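Local coordinates for DUF985 domain-containing protein (Shewanella oneidensis, PDB 1YUD), which is of unknown function but belongs to the cupin superfamily, whose double-stranded beta-helix barrel often binds small ligands or metal ions, at residues A77-L81 and Q123-V129; A14-I18 and F54-T58; E60-F64 and V160-R166. One frame throughout, in Å; residues are numbered along the deposited sequence.

Interaction 1 of 3, residues A77-L81 and Q123-V129; sequences AGQSL and QDGFSLV
Gly-78 and Gln-79 lie against Phe-126 and Ser-127 at one end of the cupin beta-barrel. Here the chain leaves strand 71-76 of one sheet and turns toward strand 81-86 of the other.

Backbone bonds come first. Ala-77 pairs with Leu-128 as an antiparallel hydrogen-bonded pair, and Leu-128 N reaches Ala-77 O at 3.1 Å. Gly-78 and Ser-127 form the next, non-hydrogen-bonded pair. A side chain on Gly-78 would run into the backbone of Phe-126 and Ser-127.

Several polar groups, backbone and side chain, gather round Phe-126 O. Gln-79 N makes a weak bond to this oxygen, and Gln-79 NE2 makes another weak one, at 3.4 Å. The bend at chi2 (75°) folds the amide of Gln-79 back toward it. Ser-127 OG lies close to both Gln-79 O and Phe-126 O. An alanine in place of Gln-79 would remove the amide, and is likely to cost Phe-126 O its weak amide donor and open a gap beside Gln-123 CB.

Apolar contacts complete the join. Gln-79 CG packs on Gln-123 CB at 3.5 Å. Gly-78 CA sits over one face of the Phe-126 ring in a CH-pi contact, 4.0 Å from the ring centroid. Met-121 of strand 116-121 adjoins Gln-79, Leu-81 and Ser-127. Of the two methyls of Leu-81, CD2 rests on Ser-127 CB, while CD1 meets Val-129 CG2 at 3.6 Å.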
ATOM      1  N   ALA A  77      -7.786  -7.055   0.496  1.00 42.32           N
ATOM      2  CA  ALA A  77      -9.060  -7.753   0.630  1.00 42.38           C
ATOM      3  C   ALA A  77      -9.016  -8.851   1.675  1.00 42.09           C
ATOM      4  O   ALA A  77      -7.955  -9.184   2.205  1.00 41.08           O
ATOM      5  CB  ALA A  77      -9.477  -8.340  -0.721  1.00 42.84           C
ATOM      6  N   GLY A  78     -10.183  -9.409   1.978  1.00 43.13           N
ATOM      7  CA  GLY A  78     -10.224 -10.474   2.958  1.00 45.99           C
ATOM      8  C   GLY A  78     -10.762 -10.129   4.336  1.00 46.18           C
ATOM      9  O   GLY A  78     -11.832  -9.532   4.457  1.00 46.36           O
ATOM     10  N   GLN A  79     -10.003 -10.493   5.371  1.00 45.65           N
ATOM     11  CA  GLN A  79     -10.417 -10.289   6.756  1.00 47.00           C
ATOM     12  C   GLN A  79      -9.624  -9.268   7.548  1.00 46.74           C
ATOM     13  O   GLN A  79      -8.413  -9.382   7.679  1.00 46.48           O
ATOM     14  CB  GLN A  79     -10.361 -11.623   7.527  1.00 48.75           C
ATOM     15  CG  GLN A  79     -11.693 -12.113   8.059  1.00 48.09           C
ATOM     16  CD  GLN A  79     -12.549 -12.682   6.974  1.00 48.45           C
ATOM     17  OE1 GLN A  79     -13.776 -12.727   7.083  1.00 51.37           O
ATOM     18  NE2 GLN A  79     -11.909 -13.134   5.908  1.00 51.44           N
ATOM     19  N   SER A  80     -10.325  -8.293   8.113  1.00 48.35           N
ATOM     20  CA  SER A  80      -9.680  -7.267   8.916  1.00 50.61           C
ATOM     21  C   SER A  80      -8.689  -7.952   9.855  1.00 51.18           C
ATOM     22  O   SER A  80      -8.989  -9.009  10.403  1.00 53.13           O
ATOM     23  CB  SER A  80     -10.718  -6.531   9.749  1.00 51.37           C
ATOM     24  OG  SER A  80     -10.957  -7.252  10.943  1.00 51.74           O
ATOM     25  N   LEU A  81      -7.512  -7.358  10.034  1.00 52.02           N
ATOM     26  CA  LEU A  81      -6.491  -7.935  10.914  1.00 52.15           C
ATOM     27  C   LEU A  81      -6.407  -7.167  12.227  1.00 52.06           C
ATOM     28  O   LEU A  81      -7.303  -6.403  12.581  1.00 53.42           O
ATOM     29  CB  LEU A  81      -5.121  -7.911  10.225  1.00 51.68           C
ATOM     30  CG  LEU A  81      -5.092  -8.439   8.787  1.00 52.20           C
ATOM     31  CD1 LEU A  81      -3.684  -8.346   8.248  1.00 53.42           C
ATOM     32  CD2 LEU A  81      -5.566  -9.871   8.741  1.00 51.88           C
ATOM     33  N   GLN A 123     -11.556 -12.659  11.893  1.00 69.08           N
ATOM     34  CA  GLN A 123     -12.562 -13.677  11.591  1.00 70.62           C
ATOM     35  C   GLN A 123     -11.874 -14.753  10.762  1.00 71.87           C
ATOM     36  O   GLN A 123     -10.800 -14.511  10.210  1.00 72.37           O
ATOM     37  CB  GLN A 123     -13.711 -13.088  10.768  1.00 70.91           C
ATOM     38  CG  GLN A 123     -14.657 -12.163  11.527  1.00 73.40           C
ATOM     39  CD  GLN A 123     -15.404 -12.865  12.653  1.00 73.89           C
ATOM     40  OE1 GLN A 123     -14.811 -13.229  13.671  1.00 74.07           O
ATOM     41  NE2 GLN A 123     -16.712 -13.063  12.472  1.00 72.86           N
ATOM     42  N   ASP A 124     -12.480 -15.938  10.674  1.00 73.56           N
ATOM     43  CA  ASP A 124     -11.894 -17.014   9.874  1.00 73.80           C
ATOM     44  C   ASP A 124     -12.070 -16.643   8.405  1.00 72.88           C
ATOM     45  O   ASP A 124     -13.104 -16.102   8.006  1.00 72.93           O
ATOM     46  CB  ASP A 124     -12.573 -18.372  10.140  1.00 75.72           C
ATOM     47  CG  ASP A 124     -12.248 -18.951  11.521  1.00 77.72           C
ATOM     48  OD1 ASP A 124     -11.108 -18.769  12.008  1.00 77.06           O
ATOM     49  OD2 ASP A 124     -13.136 -19.611  12.110  1.00 78.87           O
ATOM     50  N   GLY A 125     -11.052 -16.933   7.607  1.00 71.18           N
ATOM     51  CA  GLY A 125     -11.104 -16.608   6.196  1.00 69.09           C
ATOM     52  C   GLY A 125      -9.694 -16.302   5.744  1.00 67.65           C
ATOM     53  O   GLY A 125      -8.744 -16.906   6.254  1.00 68.16           O
ATOM     54  N   PHE A 126      -9.535 -15.374   4.805  1.00 64.86           N
ATOM     55  CA  PHE A 126      -8.192 -15.037   4.338  1.00 63.07           C
ATOM     56  C   PHE A 126      -7.926 -13.537   4.396  1.00 61.61           C
ATOM     57  O   PHE A 126      -8.849 -12.733   4.562  1.00 61.70           O
ATOM     58  CB  PHE A 126      -8.001 -15.489   2.900  1.00 61.90           C
ATOM     59  CG  PHE A 126      -8.774 -14.671   1.920  1.00 61.04           C
ATOM     60  CD1 PHE A 126     -10.149 -14.830   1.801  1.00 60.46           C
ATOM     61  CD2 PHE A 126      -8.131 -13.730   1.127  1.00 60.08           C
ATOM     62  CE1 PHE A 126     -10.879 -14.066   0.902  1.00 60.54           C
ATOM     63  CE2 PHE A 126      -8.845 -12.962   0.229  1.00 60.98           C
ATOM     64  CZ  PHE A 126     -10.225 -13.132   0.115  1.00 61.63           C
ATOM     65  N   SER A 127      -6.660 -13.164   4.232  1.00 58.31           N
ATOM     66  CA  SER A 127      -6.291 -11.756   4.236  1.00 53.47           C
ATOM     67  C   SER A 127      -5.050 -11.433   3.429  1.00 51.55           C
ATOM     68  O   SER A 127      -3.934 -11.833   3.775  1.00 49.55           O
ATOM     69  CB  SER A 127      -6.117 -11.262   5.656  1.00 51.82           C
ATOM     70  OG  SER A 127      -7.374 -11.189   6.275  1.00 51.92           O
ATOM     71  N   LEU A 128      -5.276 -10.717   2.330  1.00 50.39           N
ATOM     72  CA  LEU A 128      -4.209 -10.268   1.451  1.00 47.49           C
ATOM     73  C   LEU A 128      -3.869  -8.884   1.992  1.00 45.60           C
ATOM     74  O   LEU A 128      -4.761  -8.076   2.279  1.00 42.84           O
ATOM     75  CB  LEU A 128      -4.697 -10.160   0.002  1.00 47.32           C
ATOM     76  CG  LEU A 128      -3.559  -9.730  -0.930  1.00 48.13           C
ATOM     77  CD1 LEU A 128      -2.523 -10.826  -0.951  1.00 48.09           C
ATOM     78  CD2 LEU A 128      -4.067  -9.439  -2.332  1.00 48.37           C
ATOM     79  N   VAL A 129      -2.579  -8.613   2.110  1.00 43.46           N
ATOM     80  CA  VAL A 129      -2.119  -7.363   2.675  1.00 41.64           C
ATOM     81  C   VAL A 129      -0.874  -6.826   1.983  1.00 43.08           C
ATOM     82  O   VAL A 129      -0.023  -7.592   1.513  1.00 42.52           O
ATOM     83  CB  VAL A 129      -1.829  -7.580   4.177  1.00 39.73           C
ATOM     84  CG1 VAL A 129      -0.475  -7.027   4.565  1.00 35.51           C
ATOM     85  CG2 VAL A 129      -2.939  -6.985   4.991  1.00 40.37           C
TER

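Interaction 2 of 3, residues A14-I18 and F54-T58; sequences ADDFI and FLLRT
Leu-55 meets Ala-14 and Phe-17 because its CG stands anti to the backbone N (chi1 -176°), which carries both methyls out to the helix. Arg-57 uses a different shape. Its CG and CD run beside Ala-14, and a bend at chi3 (-44°) then turns the guanidinium toward Asp-15.

The arrangement is a helix laid on the outer face of a cupin sheet. Helix 14-18 runs roughly antiparallel to strand 54-57, at 155° between the two directions, and the axes come within 9.5 Å. Leu-55 and Arg-57 face the helix. Leu-56, between them, points away from it and touches Met-121 of the other sheet.

Leu-55 supplies the apolar centre. Its CD1 reaches Phe-17 CB at 3.6 Å. Its CD2 lies 3.9 Å from Ala-14 CB and also touches Ile-18 CG2, at 4.2 Å. One leucine thus meets three helix residues, which lie on the side of the helix turned to the sheet. The backbone bond from Ile-18 N to Ala-14 O closes this turn.

Neighbours extend the packing along the same sheet. Phe-31 of strand 31-37 touches Ile-18, Leu-55 and Arg-57. On strand 126-133, Phe-126 touches Ala-14 and Leu-128 touches Phe-17. Phe-17 also packs on Leu-101 of the second subunit.

The Arg-57 end is mixed in character. The aliphatic part of the side chain lies against the small methyl of Ala-14, with Arg-57 CG 3.4 Å from Ala-14 CB. The charges beyond it are opposite but do not form a salt bridge. Asp-15 OD1 stays 4.4 Å from Arg-57 NH2, at the edge of the guanidinium and near its plane.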
ATOM      1  N   ALA A  14      -8.000 -17.765  -0.441  1.00104.20           N
ATOM      2  CA  ALA A  14      -6.561 -17.752  -0.227  1.00100.88           C
ATOM      3  C   ALA A  14      -5.769 -18.600  -1.220  1.00 98.53           C
ATOM      4  O   ALA A  14      -4.610 -18.308  -1.514  1.00 97.93           O
ATOM      5  CB  ALA A  14      -6.256 -18.194   1.191  1.00100.76           C
ATOM      6  N   ASP A  15      -6.392 -19.646  -1.747  1.00 96.29           N
ATOM      7  CA  ASP A  15      -5.707 -20.520  -2.689  1.00 93.77           C
ATOM      8  C   ASP A  15      -5.435 -19.839  -4.021  1.00 91.52           C
ATOM      9  O   ASP A  15      -4.397 -20.069  -4.646  1.00 90.55           O
ATOM     10  CB  ASP A  15      -6.526 -21.794  -2.900  1.00 94.30           C
ATOM     11  CG  ASP A  15      -6.688 -22.591  -1.621  1.00 94.11           C
ATOM     12  OD1 ASP A  15      -5.655 -22.941  -1.008  1.00 93.84           O
ATOM     13  OD2 ASP A  15      -7.840 -22.864  -1.228  1.00 93.98           O
ATOM     14  N   ASP A  16      -6.370 -18.996  -4.446  1.00 89.36           N
ATOM     15  CA  ASP A  16      -6.239 -18.267  -5.702  1.00 86.96           C
ATOM     16  C   ASP A  16      -5.109 -17.264  -5.605  1.00 85.12           C
ATOM     17  O   ASP A  16      -4.286 -17.145  -6.517  1.00 84.61           O
ATOM     18  CB  ASP A  16      -7.533 -17.524  -6.020  1.00 87.27           C
ATOM     19  CG  ASP A  16      -8.696 -18.457  -6.234  1.00 87.31           C
ATOM     20  OD1 ASP A  16      -8.896 -19.361  -5.397  1.00 88.72           O
ATOM     21  OD2 ASP A  16      -9.413 -18.284  -7.238  1.00 87.18           O
ATOM     22  N   PHE A  17      -5.078 -16.547  -4.485  1.00 82.48           N
ATOM     23  CA  PHE A  17      -4.059 -15.536  -4.244  1.00 79.84           C
ATOM     24  C   PHE A  17      -2.664 -16.115  -4.146  1.00 78.15           C
ATOM     25  O   PHE A  17      -1.758 -15.667  -4.848  1.00 77.14           O
ATOM     26  CB  PHE A  17      -4.388 -14.733  -2.979  1.00 79.25           C
ATOM     27  CG  PHE A  17      -5.416 -13.664  -3.203  1.00 78.06           C
ATOM     28  CD1 PHE A  17      -6.622 -13.674  -2.511  1.00 77.20           C
ATOM     29  CD2 PHE A  17      -5.193 -12.665  -4.149  1.00 77.90           C
ATOM     30  CE1 PHE A  17      -7.595 -12.704  -2.762  1.00 76.81           C
ATOM     31  CE2 PHE A  17      -6.157 -11.692  -4.407  1.00 77.73           C
ATOM     32  CZ  PHE A  17      -7.359 -11.715  -3.711  1.00 77.34           C
ATOM     33  N   ILE A  18      -2.479 -17.110  -3.286  1.00 76.94           N
ATOM     34  CA  ILE A  18      -1.157 -17.698  -3.152  1.00 76.34           C
ATOM     35  C   ILE A  18      -0.665 -18.197  -4.514  1.00 75.64           C
ATOM     36  O   ILE A  18       0.529 -18.113  -4.818  1.00 75.06           O
ATOM     37  CB  ILE A  18      -1.144 -18.855  -2.111  1.00 75.88           C
ATOM     38  CG1 ILE A  18      -2.126 -19.951  -2.512  1.00 78.38           C
ATOM     39  CG2 ILE A  18      -1.504 -18.332  -0.748  1.00 74.06           C
ATOM     40  CD1 ILE A  18      -1.520 -21.019  -3.417  1.00 80.68           C
ATOM     41  N   PHE A  54       1.252 -10.293   1.190  1.00 39.77           N
ATOM     42  CA  PHE A  54       1.333 -11.047   2.441  1.00 43.27           C
ATOM     43  C   PHE A  54      -0.045 -11.545   2.814  1.00 45.65           C
ATOM     44  O   PHE A  54      -0.929 -10.761   3.158  1.00 45.94           O
ATOM     45  CB  PHE A  54       1.912 -10.187   3.570  1.00 42.35           C
ATOM     46  CG  PHE A  54       2.214 -10.955   4.824  1.00 41.21           C
ATOM     47  CD1 PHE A  54       1.246 -11.135   5.803  1.00 41.04           C
ATOM     48  CD2 PHE A  54       3.477 -11.483   5.041  1.00 42.11           C
ATOM     49  CE1 PHE A  54       1.536 -11.828   6.989  1.00 40.15           C
ATOM     50  CE2 PHE A  54       3.774 -12.176   6.224  1.00 41.48           C
ATOM     51  CZ  PHE A  54       2.796 -12.345   7.199  1.00 38.71           C
ATOM     52  N   LEU A  55      -0.219 -12.861   2.751  1.00 47.87           N
ATOM     53  CA  LEU A  55      -1.509 -13.457   3.026  1.00 50.25           C
ATOM     54  C   LEU A  55      -1.611 -14.188   4.351  1.00 51.57           C
ATOM     55  O   LEU A  55      -0.620 -14.659   4.898  1.00 52.16           O
ATOM     56  CB  LEU A  55      -1.881 -14.385   1.871  1.00 50.01           C
ATOM     57  CG  LEU A  55      -3.264 -15.009   1.978  1.00 50.63           C
ATOM     58  CD1 LEU A  55      -3.915 -15.040   0.608  1.00 50.63           C
ATOM     59  CD2 LEU A  55      -3.142 -16.394   2.605  1.00 49.26           C
ATOM     60  N   LEU A  56      -2.831 -14.271   4.866  1.00 53.96           N
ATOM     61  CA  LEU A  56      -3.072 -14.940   6.131  1.00 56.08           C
ATOM     62  C   LEU A  56      -4.327 -15.811   6.063  1.00 58.51           C
ATOM     63  O   LEU A  56      -5.402 -15.339   5.659  1.00 57.69           O
ATOM     64  CB  LEU A  56      -3.238 -13.905   7.238  1.00 54.87           C
ATOM     65  CG  LEU A  56      -2.476 -14.186   8.525  1.00 55.57           C
ATOM     66  CD1 LEU A  56      -0.985 -13.912   8.318  1.00 54.91           C
ATOM     67  CD2 LEU A  56      -3.036 -13.307   9.628  1.00 55.88           C
ATOM     68  N   ARG A  57      -4.179 -17.081   6.448  1.00 61.33           N
ATOM     69  CA  ARG A  57      -5.294 -18.029   6.475  1.00 62.14           C
ATOM     70  C   ARG A  57      -5.581 -18.420   7.915  1.00 61.35           C
ATOM     71  O   ARG A  57      -4.716 -18.309   8.784  1.00 59.46           O
ATOM     72  CB  ARG A  57      -4.971 -19.293   5.684  1.00 65.10           C
ATOM     73  CG  ARG A  57      -4.861 -19.100   4.190  1.00 69.78           C
ATOM     74  CD  ARG A  57      -4.513 -20.414   3.498  1.00 73.38           C
ATOM     75  NE  ARG A  57      -3.460 -21.135   4.211  1.00 75.49           N
ATOM     76  CZ  ARG A  57      -2.778 -22.160   3.709  1.00 77.43           C
ATOM     77  NH1 ARG A  57      -1.842 -22.756   4.443  1.00 76.86           N
ATOM     78  NH2 ARG A  57      -3.021 -22.576   2.469  1.00 77.39           N
ATOM     79  N   THR A  58      -6.798 -18.901   8.142  1.00 62.07           N
ATOM     80  CA  THR A  58      -7.265 -19.312   9.464  1.00 61.82           C
ATOM     81  C   THR A  58      -6.281 -20.085  10.341  1.00 61.71           C
ATOM     82  O   THR A  58      -6.474 -20.174  11.557  1.00 61.70           O
ATOM     83  CB  THR A  58      -8.545 -20.138   9.360  1.00 60.89           C
ATOM     84  OG1 THR A  58      -9.513 -19.422   8.585  1.00 61.94           O
ATOM     85  CG2 THR A  58      -9.111 -20.380  10.736  1.00 61.04           C
TER

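Interaction 3 of 3, residues E60-F64 and V160-R166; sequences EVSHF and VVQKLSR
Val-61 begins the contact between the edge strand 62-66 of a cupin sheet and the C-terminal tail that follows helix 158-161. Its CG2 touches Lys-163 O at 3.6 Å, and its CB faces Leu-164 CD2.

Ser-62 points away from the tail, and its backbone pairs with Ser-119 inside the sheet.

His-63 lies opposite Leu-164, with CA 3.3 Å from Leu-164 O in a CA-H...O contact. Ser-165 N lies in the plane of the imidazole, at its edge. The guanidinium of Arg-166 crosses obliquely at the CE1 side of the ring, the two planes 36° apart. His-63 CE1 sits over one guanidinium face, 3.5 Å from Arg-166 CZ. His-63 ND1 is hydrogen-bonded to Glu-28 O, which would help to fix the rotation of the ring.

Phe-64 makes the hydrogen bond of the contact: its N reaches Leu-164 O at 2.7 Å. With CG anti to the carbonyl carbon (chi1 -77°), the ring swings over Leu-164. Leu-164 CB lies over one face, 3.8 Å from the centroid, and Leu-164 CD1 touches Phe-64 CZ. At the ring edge, Phe-64 CZ meets Val-160 CG1 at 4.0 Å.

The chemistry is thus mainly apolar. A single backbone bond sets the tail against the strand, Phe-64 and Leu-164 bury the join, and the charged guanidinium of Arg-166 stays at its exposed margin.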
ATOM      1  N   GLU A  60      -2.855 -19.479  10.056  1.00 62.67           N
ATOM      2  CA  GLU A  60      -1.664 -18.648  10.159  1.00 61.63           C
ATOM      3  C   GLU A  60      -1.855 -17.302  10.883  1.00 60.35           C
ATOM      4  O   GLU A  60      -2.930 -16.689  10.850  1.00 58.25           O
ATOM      5  CB  GLU A  60      -1.098 -18.404   8.746  1.00 62.31           C
ATOM      6  CG  GLU A  60      -0.471 -19.628   8.077  1.00 62.61           C
ATOM      7  CD  GLU A  60       0.917 -19.945   8.621  1.00 65.53           C
ATOM      8  OE1 GLU A  60       1.061 -20.036   9.863  1.00 67.44           O
ATOM      9  OE2 GLU A  60       1.867 -20.105   7.816  1.00 64.99           O
ATOM     10  N   VAL A  61      -0.793 -16.881  11.563  1.00 58.72           N
ATOM     11  CA  VAL A  61      -0.736 -15.603  12.256  1.00 58.26           C
ATOM     12  C   VAL A  61       0.707 -15.155  12.063  1.00 59.06           C
ATOM     13  O   VAL A  61       1.601 -15.990  11.885  1.00 58.93           O
ATOM     14  CB  VAL A  61      -1.008 -15.705  13.783  1.00 57.66           C
ATOM     15  CG1 VAL A  61      -2.397 -16.254  14.040  1.00 57.44           C
ATOM     16  CG2 VAL A  61       0.063 -16.537  14.453  1.00 57.62           C
ATOM     17  N   SER A  62       0.936 -13.845  12.077  1.00 59.37           N
ATOM     18  CA  SER A  62       2.284 -13.321  11.910  1.00 59.23           C
ATOM     19  C   SER A  62       2.922 -13.199  13.283  1.00 59.49           C
ATOM     20  O   SER A  62       2.620 -12.277  14.027  1.00 60.11           O
ATOM     21  CB  SER A  62       2.244 -11.958  11.226  1.00 58.42           C
ATOM     22  OG  SER A  62       3.558 -11.520  10.942  1.00 57.65           O
ATOM     23  N   HIS A  63       3.812 -14.128  13.612  1.00 60.44           N
ATOM     24  CA  HIS A  63       4.460 -14.140  14.920  1.00 61.29           C
ATOM     25  C   HIS A  63       5.379 -12.958  15.246  1.00 61.02           C
ATOM     26  O   HIS A  63       6.180 -12.511  14.420  1.00 59.78           O
ATOM     27  CB  HIS A  63       5.230 -15.451  15.113  1.00 61.97           C
ATOM     28  CG  HIS A  63       4.422 -16.676  14.817  1.00 63.36           C
ATOM     29  ND1 HIS A  63       4.437 -17.297  13.587  1.00 64.95           N
ATOM     30  CD2 HIS A  63       3.560 -17.382  15.583  1.00 64.13           C
ATOM     31  CE1 HIS A  63       3.622 -18.336  13.608  1.00 65.19           C
ATOM     32  NE2 HIS A  63       3.077 -18.409  14.808  1.00 65.89           N
ATOM     33  N   PHE A  64       5.245 -12.469  16.475  1.00 60.35           N
ATOM     34  CA  PHE A  64       6.040 -11.360  16.960  1.00 59.79           C
ATOM     35  C   PHE A  64       7.443 -11.371  16.371  1.00 59.18           C
ATOM     36  O   PHE A  64       8.129 -12.396  16.393  1.00 59.40           O
ATOM     37  CB  PHE A  64       6.117 -11.405  18.478  1.00 60.35           C
ATOM     38  CG  PHE A  64       4.872 -10.923  19.157  1.00 61.79           C
ATOM     39  CD1 PHE A  64       4.172 -11.749  20.031  1.00 63.38           C
ATOM     40  CD2 PHE A  64       4.412  -9.627  18.946  1.00 61.62           C
ATOM     41  CE1 PHE A  64       3.025 -11.292  20.694  1.00 62.00           C
ATOM     42  CE2 PHE A  64       3.272  -9.161  19.598  1.00 61.30           C
ATOM     43  CZ  PHE A  64       2.579  -9.995  20.474  1.00 62.56           C
ATOM     44  N   VAL A 160      -1.440 -12.673  24.983  1.00 77.52           N
ATOM     45  CA  VAL A 160      -1.262 -12.493  23.544  1.00 76.33           C
ATOM     46  C   VAL A 160       0.074 -13.052  23.053  1.00 76.45           C
ATOM     47  O   VAL A 160       0.222 -13.361  21.871  1.00 76.56           O
ATOM     48  CB  VAL A 160      -1.357 -11.005  23.150  1.00 75.53           C
ATOM     49  CG1 VAL A 160      -0.039 -10.312  23.433  1.00 74.88           C
ATOM     50  CG2 VAL A 160      -1.751 -10.870  21.689  1.00 74.07           C
ATOM     51  N   VAL A 161       1.047 -13.176  23.950  1.00 76.17           N
ATOM     52  CA  VAL A 161       2.341 -13.729  23.568  1.00 76.52           C
ATOM     53  C   VAL A 161       2.167 -15.211  23.206  1.00 77.73           C
ATOM     54  O   VAL A 161       2.891 -15.748  22.360  1.00 77.85           O
ATOM     55  CB  VAL A 161       3.367 -13.604  24.712  1.00 75.43           C
ATOM     56  CG1 VAL A 161       4.728 -14.080  24.239  1.00 74.52           C
ATOM     57  CG2 VAL A 161       3.445 -12.166  25.180  1.00 73.78           C
ATOM     58  N   GLN A 162       1.192 -15.857  23.848  1.00 78.68           N
ATOM     59  CA  GLN A 162       0.886 -17.265  23.614  1.00 79.54           C
ATOM     60  C   GLN A 162       0.104 -17.481  22.326  1.00 80.35           C
ATOM     61  O   GLN A 162      -0.372 -18.583  22.069  1.00 80.79           O
ATOM     62  CB  GLN A 162       0.059 -17.840  24.758  1.00 79.57           C
ATOM     63  CG  GLN A 162       0.740 -17.883  26.102  1.00 79.77           C
ATOM     64  CD  GLN A 162      -0.128 -18.568  27.145  1.00 80.55           C
ATOM     65  OE1 GLN A 162      -1.321 -18.270  27.278  1.00 79.75           O
ATOM     66  NE2 GLN A 162       0.464 -19.492  27.893  1.00 81.70           N
ATOM     67  N   LYS A 163      -0.058 -16.434  21.530  1.00 81.42           N
ATOM     68  CA  LYS A 163      -0.778 -16.565  20.267  1.00 82.47           C
ATOM     69  C   LYS A 163       0.103 -16.178  19.089  1.00 81.87           C
ATOM     70  O   LYS A 163       0.098 -16.845  18.051  1.00 80.64           O
ATOM     71  CB  LYS A 163      -2.048 -15.703  20.275  1.00 83.62           C
ATOM     72  CG  LYS A 163      -3.227 -16.346  20.994  1.00 86.33           C
ATOM     73  CD  LYS A 163      -2.906 -16.681  22.449  1.00 88.58           C
ATOM     74  CE  LYS A 163      -4.085 -17.382  23.125  1.00 90.28           C
ATOM     75  NZ  LYS A 163      -3.834 -17.716  24.562  1.00 90.45           N
ATOM     76  N   LEU A 164       0.868 -15.104  19.268  1.00 81.68           N
ATOM     77  CA  LEU A 164       1.749 -14.600  18.224  1.00 81.90           C
ATOM     78  C   LEU A 164       3.197 -14.979  18.499  1.00 82.49           C
ATOM     79  O   LEU A 164       4.113 -14.217  18.200  1.00 83.29           O
ATOM     80  CB  LEU A 164       1.635 -13.074  18.125  1.00 80.77           C
ATOM     81  CG  LEU A 164       0.234 -12.448  18.070  1.00 80.04           C
ATOM     82  CD1 LEU A 164       0.358 -10.940  17.989  1.00 80.50           C
ATOM     83  CD2 LEU A 164      -0.530 -12.974  16.879  1.00 80.46           C
ATOM     84  N   SER A 165       3.404 -16.159  19.071  1.00 83.22           N
ATOM     85  CA  SER A 165       4.750 -16.623  19.372  1.00 83.56           C
ATOM     86  C   SER A 165       4.741 -18.129  19.589  1.00 83.69           C
ATOM     87  O   SER A 165       3.680 -18.732  19.742  1.00 83.98           O
ATOM     88  CB  SER A 165       5.275 -15.920  20.625  1.00 83.56           C
ATOM     89  OG  SER A 165       6.618 -16.282  20.887  1.00 84.37           O
ATOM     90  N   ARG A 166       5.923 -18.736  19.581  1.00 84.19           N
ATOM     91  CA  ARG A 166       6.045 -20.175  19.804  1.00 85.14           C
ATOM     92  C   ARG A 166       7.341 -20.499  20.532  1.00 86.09           C
ATOM     93  O   ARG A 166       8.381 -19.880  20.278  1.00 86.26           O
ATOM     94  CB  ARG A 166       5.958 -20.956  18.483  1.00 83.10           C
ATOM     95  CG  ARG A 166       4.528 -21.165  18.012  1.00 81.05           C
ATOM     96  CD  ARG A 166       4.456 -22.007  16.760  1.00 80.06           C
ATOM     97  NE  ARG A 166       5.296 -21.478  15.696  1.00 80.20           N
ATOM     98  CZ  ARG A 166       4.961 -21.480  14.409  1.00 80.69           C
ATOM     99  NH1 ARG A 166       3.795 -21.983  14.024  1.00 80.07           N
ATOM    100  NH2 ARG A 166       5.797 -20.981  13.503  1.00 80.75           N
TER

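How the interactions relate
Interactions 1 and 2 are close neighbours, with centres about 8 Å apart. They share one sheet, in which strands 126-133 and 50-57 are adjacent, and Gly-125 N probably bonds to Thr-58 OG1 between them. Helix 14-20 packs on both strands. Interaction 3 lies on the other sheet, its centre about 16 Å from that of interaction 1 and 18 Å from that of interaction 2. Between the sheets, Phe-54 touches Ser-62, and Leu-56 touches Val-61 and Ser-62. Along the chain, interaction 2 closes before the others open, and interaction 3 spans interaction 1. Interaction 2 holds the N-terminal helix and interaction 3 the C-terminal tail on the barrel, while interaction 1 ties a sheet-to-sheet corner to strand 126-133.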